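PDB 7D5M: oxidoreductase from Azotobacter vinelandii, which binds NAD+ and, as an inositol dehydrogenase homologue of the Gfo/Idh/MocA family, probably oxidises a sugar or polyol. Local coordinates for residues 325-328 / 329-333; 333-336 / 337-340. One frame throughout, in Å; residues are numbered along the deposited sequence.

Interaction 1 of 2, residues 325-328 / 329-333. With NAD (nicotinamide-adenine-dinucleotide), chain B.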
# COMPACT_ATOMS: atom_id res chain seq x y z
N HIS A 325 -5.99 8.99 -14.58
CA HIS A 325 -4.73 9.60 -15.08
C HIS A 325 -4.15 10.43 -13.94
O HIS A 325 -4.84 11.31 -13.42
CB HIS A 325 -4.96 10.48 -16.31
CG HIS A 325 -5.65 9.82 -17.45
ND1 HIS A 325 -7.03 9.80 -17.57
CD2 HIS A 325 -5.17 9.20 -18.55
CE1 HIS A 325 -7.36 9.15 -18.68
NE2 HIS A 325 -6.23 8.80 -19.31
N PRO A 326 -2.89 10.20 -13.50
CA PRO A 326 -2.35 10.92 -12.35
C PRO A 326 -1.99 12.37 -12.68
O PRO A 326 -1.17 12.60 -13.56
CB PRO A 326 -1.08 10.15 -11.97
CG PRO A 326 -0.65 9.51 -13.27
CD PRO A 326 -1.94 9.19 -14.01
N GLU A 327 -2.63 13.32 -11.99
CA GLU A 327 -2.15 14.72 -11.94
C GLU A 327 -1.07 14.80 -10.85
O GLU A 327 -0.89 13.83 -10.07
CB GLU A 327 -3.33 15.67 -11.71
CG GLU A 327 -4.24 15.74 -12.92
CD GLU A 327 -5.31 16.81 -12.88
OE1 GLU A 327 -5.35 17.59 -11.90
OE2 GLU A 327 -6.10 16.87 -13.85
N GLY A 328 -0.33 15.90 -10.84
CA GLY A 328 0.77 16.07 -9.88
C GLY A 328 0.84 17.48 -9.34
O GLY A 328 -0.12 18.25 -9.53
N LEU A 329 1.94 17.82 -8.70
CA LEU A 329 2.07 19.12 -8.00
C LEU A 329 2.05 20.27 -9.02
O LEU A 329 1.66 21.38 -8.63
CB LEU A 329 3.35 19.11 -7.17
CG LEU A 329 3.60 20.36 -6.31
CD1 LEU A 329 2.48 20.57 -5.30
CD2 LEU A 329 4.93 20.25 -5.58
N PHE A 330 2.41 20.04 -10.28
CA PHE A 330 2.36 21.13 -11.30
C PHE A 330 0.90 21.55 -11.54
O PHE A 330 0.65 22.76 -11.73
CB PHE A 330 3.09 20.74 -12.59
CG PHE A 330 4.58 20.76 -12.43
CD1 PHE A 330 5.31 21.92 -12.65
CD2 PHE A 330 5.26 19.62 -12.02
CE1 PHE A 330 6.69 21.93 -12.49
CE2 PHE A 330 6.64 19.64 -11.85
CZ PHE A 330 7.35 20.80 -12.08
N GLU A 331 -0.03 20.60 -11.49
CA GLU A 331 -1.47 20.92 -11.64
C GLU A 331 -1.93 21.74 -10.44
O GLU A 331 -2.62 22.75 -10.63
CB GLU A 331 -2.30 19.65 -11.81
CG GLU A 331 -2.24 19.10 -13.22
CD GLU A 331 -0.87 18.63 -13.67
OE1 GLU A 331 -0.29 19.28 -14.58
OE2 GLU A 331 -0.37 17.65 -13.09
N ALA A 332 -1.57 21.31 -9.23
CA ALA A 332 -1.90 22.03 -7.98
C ALA A 332 -1.41 23.49 -8.11
O ALA A 332 -2.19 24.43 -7.84
CB ALA A 332 -1.27 21.34 -6.79
N TRP A 333 -0.16 23.69 -8.53
CA TRP A 333 0.39 25.06 -8.65
C TRP A 333 -0.33 25.83 -9.76
O TRP A 333 -0.55 27.05 -9.58
CB TRP A 333 1.89 25.04 -8.91
CG TRP A 333 2.71 24.89 -7.67
CD1 TRP A 333 2.72 23.87 -6.77
CD2 TRP A 333 3.68 25.84 -7.23
NE1 TRP A 333 3.64 24.12 -5.79
CE2 TRP A 333 4.24 25.32 -6.05
CE3 TRP A 333 4.12 27.08 -7.71
CZ2 TRP A 333 5.23 26.01 -5.34
CZ3 TRP A 333 5.10 27.75 -7.01
CH2 TRP A 333 5.63 27.22 -5.83
PA NAD B . 17.42 28.75 -4.24
O1A NAD B . 18.59 29.18 -3.41
O2A NAD B . 17.39 27.40 -4.88
O5B NAD B . 17.15 29.86 -5.36
C5B NAD B . 17.35 31.29 -5.12
C4B NAD B . 17.31 32.00 -6.45
O4B NAD B . 17.12 33.43 -6.25
C3B NAD B . 18.58 31.87 -7.30
O3B NAD B . 18.23 31.86 -8.67
C2B NAD B . 19.35 33.14 -6.90
O2B NAD B . 20.32 33.55 -7.83
C1B NAD B . 18.19 34.13 -6.86
N9A NAD B . 18.43 35.33 -6.07
C8A NAD B . 18.96 35.38 -4.81
N7A NAD B . 18.99 36.59 -4.31
C5A NAD B . 18.44 37.38 -5.30
C6A NAD B . 18.18 38.77 -5.37
N6A NAD B . 18.44 39.62 -4.37
N1A NAD B . 17.60 39.24 -6.50
C2A NAD B . 17.34 38.38 -7.49
N3A NAD B . 17.52 37.06 -7.54
C4A NAD B . 18.08 36.62 -6.40
O3 NAD B . 16.07 28.85 -3.35
PN NAD B . 14.67 28.04 -3.51
O1N NAD B . 14.78 26.71 -2.83
O2N NAD B . 14.25 28.08 -4.95
O5D NAD B . 13.67 28.94 -2.63
C5D NAD B . 13.40 30.30 -2.95
C4D NAD B . 12.18 30.68 -2.16
O4D NAD B . 11.11 29.77 -2.50
C3D NAD B . 12.35 30.57 -0.64
O3D NAD B . 11.60 31.60 -0.01
C2D NAD B . 11.78 29.18 -0.33
O2D NAD B . 11.30 29.06 1.00
C1D NAD B . 10.63 29.12 -1.33
N1N NAD B . 10.21 27.73 -1.71
C2N NAD B . 8.87 27.40 -1.63
C3N NAD B . 8.44 26.10 -1.92
C7N NAD B . 6.95 25.86 -1.96
O7N NAD B . 6.19 26.83 -2.00
N7N NAD B . 6.53 24.60 -1.99
C4N NAD B . 9.40 25.12 -2.17
C5N NAD B . 10.75 25.47 -2.23
C6N NAD B . 11.10 26.80 -2.14

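Interaction 2 of 2, residues 333-336 / 337-340. With NAD (nicotinamide-adenine-dinucleotide), chain B.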
# COMPACT_ATOMS: atom_id res chain seq x y z
N TRP A 333 -0.16 23.69 -8.53
CA TRP A 333 0.39 25.06 -8.65
C TRP A 333 -0.33 25.83 -9.76
O TRP A 333 -0.55 27.05 -9.58
CB TRP A 333 1.89 25.04 -8.91
CG TRP A 333 2.71 24.89 -7.67
CD1 TRP A 333 2.72 23.87 -6.77
CD2 TRP A 333 3.68 25.84 -7.23
NE1 TRP A 333 3.64 24.12 -5.79
CE2 TRP A 333 4.24 25.32 -6.05
CE3 TRP A 333 4.12 27.08 -7.71
CZ2 TRP A 333 5.23 26.01 -5.34
CZ3 TRP A 333 5.10 27.75 -7.01
CH2 TRP A 333 5.63 27.22 -5.83
N SER A 334 -0.66 25.17 -10.87
CA SER A 334 -1.42 25.77 -11.99
C SER A 334 -2.80 26.22 -11.51
O SER A 334 -3.27 27.29 -11.95
CB SER A 334 -1.52 24.85 -13.17
OG SER A 334 -0.22 24.50 -13.64
N ASN A 335 -3.43 25.43 -10.63
CA ASN A 335 -4.76 25.74 -10.06
C ASN A 335 -4.68 27.00 -9.19
O ASN A 335 -5.63 27.79 -9.23
CB ASN A 335 -5.32 24.52 -9.31
CG ASN A 335 -5.58 23.38 -10.26
OD1 ASN A 335 -5.81 23.61 -11.45
ND2 ASN A 335 -5.57 22.15 -9.74
N LEU A 336 -3.59 27.22 -8.46
CA LEU A 336 -3.43 28.48 -7.69
C LEU A 336 -3.19 29.63 -8.66
O LEU A 336 -3.81 30.69 -8.49
CB LEU A 336 -2.26 28.38 -6.72
CG LEU A 336 -2.38 27.36 -5.59
CD1 LEU A 336 -1.41 27.74 -4.49
CD2 LEU A 336 -3.80 27.23 -5.06
N TYR A 337 -2.28 29.45 -9.62
CA TYR A 337 -1.80 30.57 -10.47
C TYR A 337 -2.94 31.10 -11.35
O TYR A 337 -3.01 32.32 -11.55
CB TYR A 337 -0.53 30.19 -11.25
CG TYR A 337 0.73 30.80 -10.69
CD1 TYR A 337 1.09 32.10 -11.01
CD2 TYR A 337 1.57 30.10 -9.83
CE1 TYR A 337 2.24 32.68 -10.51
CE2 TYR A 337 2.73 30.67 -9.33
CZ TYR A 337 3.07 31.97 -9.67
OH TYR A 337 4.21 32.57 -9.20
N TYR A 338 -3.85 30.25 -11.86
CA TYR A 338 -4.96 30.81 -12.69
C TYR A 338 -5.88 31.61 -11.77
O TYR A 338 -6.41 32.62 -12.23
CB TYR A 338 -5.69 29.77 -13.54
CG TYR A 338 -6.85 29.08 -12.86
CD1 TYR A 338 -8.03 29.75 -12.60
CD2 TYR A 338 -6.77 27.74 -12.51
CE1 TYR A 338 -9.09 29.13 -11.95
CE2 TYR A 338 -7.83 27.10 -11.88
CZ TYR A 338 -8.99 27.79 -11.60
OH TYR A 338 -10.03 27.17 -10.98
N ARG A 339 -6.04 31.19 -10.51
CA ARG A 339 -6.88 31.94 -9.54
C ARG A 339 -6.20 33.27 -9.23
O ARG A 339 -6.91 34.31 -9.13
CB ARG A 339 -7.14 31.11 -8.29
CG ARG A 339 -8.08 29.94 -8.52
CD ARG A 339 -8.24 29.17 -7.23
NE ARG A 339 -9.32 28.20 -7.24
CZ ARG A 339 -9.29 27.03 -7.86
NH1 ARG A 339 -8.24 26.69 -8.58
NH2 ARG A 339 -10.33 26.21 -7.78
N PHE A 340 -4.88 33.26 -9.04
CA PHE A 340 -4.11 34.52 -8.84
C PHE A 340 -4.40 35.47 -10.01
O PHE A 340 -4.71 36.65 -9.74
CB PHE A 340 -2.61 34.27 -8.72
CG PHE A 340 -2.16 33.45 -7.54
CD1 PHE A 340 -2.89 33.41 -6.36
CD2 PHE A 340 -0.98 32.73 -7.59
CE1 PHE A 340 -2.47 32.66 -5.28
CE2 PHE A 340 -0.55 31.98 -6.50
CZ PHE A 340 -1.30 31.95 -5.34
PA NAD B . 17.42 28.75 -4.24
O1A NAD B . 18.59 29.18 -3.41
O2A NAD B . 17.39 27.40 -4.88
O5B NAD B . 17.15 29.86 -5.36
C5B NAD B . 17.35 31.29 -5.12
C4B NAD B . 17.31 32.00 -6.45
O4B NAD B . 17.12 33.43 -6.25
C3B NAD B . 18.58 31.87 -7.30
O3B NAD B . 18.23 31.86 -8.67
C2B NAD B . 19.35 33.14 -6.90
O2B NAD B . 20.32 33.55 -7.83
C1B NAD B . 18.19 34.13 -6.86
N9A NAD B . 18.43 35.33 -6.07
C8A NAD B . 18.96 35.38 -4.81
N7A NAD B . 18.99 36.59 -4.31
C5A NAD B . 18.44 37.38 -5.30
C6A NAD B . 18.18 38.77 -5.37
N6A NAD B . 18.44 39.62 -4.37
N1A NAD B . 17.60 39.24 -6.50
C2A NAD B . 17.34 38.38 -7.49
N3A NAD B . 17.52 37.06 -7.54
C4A NAD B . 18.08 36.62 -6.40
O3 NAD B . 16.07 28.85 -3.35
PN NAD B . 14.67 28.04 -3.51
O1N NAD B . 14.78 26.71 -2.83
O2N NAD B . 14.25 28.08 -4.95
O5D NAD B . 13.67 28.94 -2.63
C5D NAD B . 13.40 30.30 -2.95
C4D NAD B . 12.18 30.68 -2.16
O4D NAD B . 11.11 29.77 -2.50
C3D NAD B . 12.35 30.57 -0.64
O3D NAD B . 11.60 31.60 -0.01
C2D NAD B . 11.78 29.18 -0.33
O2D NAD B . 11.30 29.06 1.00
C1D NAD B . 10.63 29.12 -1.33
N1N NAD B . 10.21 27.73 -1.71
C2N NAD B . 8.87 27.40 -1.63
C3N NAD B . 8.44 26.10 -1.92
C7N NAD B . 6.95 25.86 -1.96
O7N NAD B . 6.19 26.83 -2.00
N7N NAD B . 6.53 24.60 -1.99
C4N NAD B . 9.40 25.12 -2.17
C5N NAD B . 10.75 25.47 -2.23
C6N NAD B . 11.10 26.80 -2.14

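Interaction 1 of 2, residues 325-328 / 329-333
Gly328 stands at the N-cap of helix 329-349, and its carbonyl oxygen starts the helix by taking weak bonds from Glu331 N (3.1 Å to Gly328 O) and Ala332 N (3.4 Å to Gly328 O). The amide of Gly328 is held by a side chain of the first turn: Glu331 OE2 accepts Gly328 N at 2.9 Å with an N-H...O angle of 157°, using its anti lone pair. A bend at chi2 of Glu331 (64°) folds the carboxylate back over the cap instead of letting it run outward. Its other oxygen, OE1, is salt-bridged to Arg35 of the same chain, so both carboxylate oxygens are engaged. Glu327, an extended chain, crosses Glu331 with its OE1 3.7 Å from Glu331 CB, while the two carboxylate planes stand 71° apart. The like-charged oxygens Glu327 OE1 and Glu331 OE2 remain 5.1 Å from each other; Glu327 OE1 is bonded to Gln148 NE2 and OE2 to Arg320 N. With an alanine at Glu331, the buried Gly328 N would probably lose its acceptor and that arginine its partner carboxylate. Phe330 leads away from the cap and makes a cation-pi contact with Arg35 of a second subunit. Leu329 CD1 lies at the edge of the Trp333 indole, in its plane, 3.6 Å from Trp333 CD1. At the six-membered end of that indole, Trp333 CZ2 approaches O7N of the NAD carboxamide at 3.6 Å, a van der Waals contact. The bond from Glu331 to the N-cap amide is one half of a capping box; Gly328 has no side chain to return the other. The cap opens a helix of the C-terminal alpha/beta domain whose first turns carry a residue of the NAD pocket.

Interaction 2 of 2, residues 333-336 / 337-340
Tyr337, Tyr338 and Phe340 continue the helical ladder, their amides bonded to the carbonyls of Trp333, Ser334 and Leu336; the last is the shortest, Phe340 N to Leu336 O at 2.8 Å. One side chain joins the polar set: Arg339 NH1 reaches Asn335 O at 2.9 Å. It comes from above the carbonyl plane, 49° out of it, while the oxygen lies in the guanidinium plane. Arg339 NH1 also forms a salt bridge with Asp318, whose other oxygen bonds Tyr338 OH.

Two carbonyl oxygens sit over aromatic faces. Leu336 O lies 3.3 Å above the Phe340 ring plane, offset toward the rim, and Asn335 O covers a face of Tyr338, 3.5 Å from its CD2. A chi1 of 88° turns the Tyr338 ring back along the helix toward that carbonyl.

Two apolar contacts add to this: Leu336 CB meets Phe340 CZ at 3.9 Å, and Trp333 and Tyr337 run side by side, CE3 to CE2 at 4.2 Å. Tyr337 packs on Ala32 and Ala33 of helix 26-34, and both it and Phe340 touch Val112 of strand 110-113, setting this part of the helix against the Rossmann domain.

Overall arrangement
Interactions 1 and 2 are successive parts of helix 329-349, their centres about 12 Å apart, and Trp333 belongs to both. Interaction 1 caps the start of the helix and touches the second subunit; interaction 2 continues the same helix within its own chain, against elements of the Rossmann fold. Their common residue turns toward the cofactor: the Trp333 side chain comes within about 3 Å of that of Glu114 and about 4 Å of that of Thr141, both NADH-binding residues. The Leu329 side chain, one turn earlier, is about 7 Å from that of Ile25. Thus a helix of the C-terminal domain helps line the nicotinamide end of the NAD pocket.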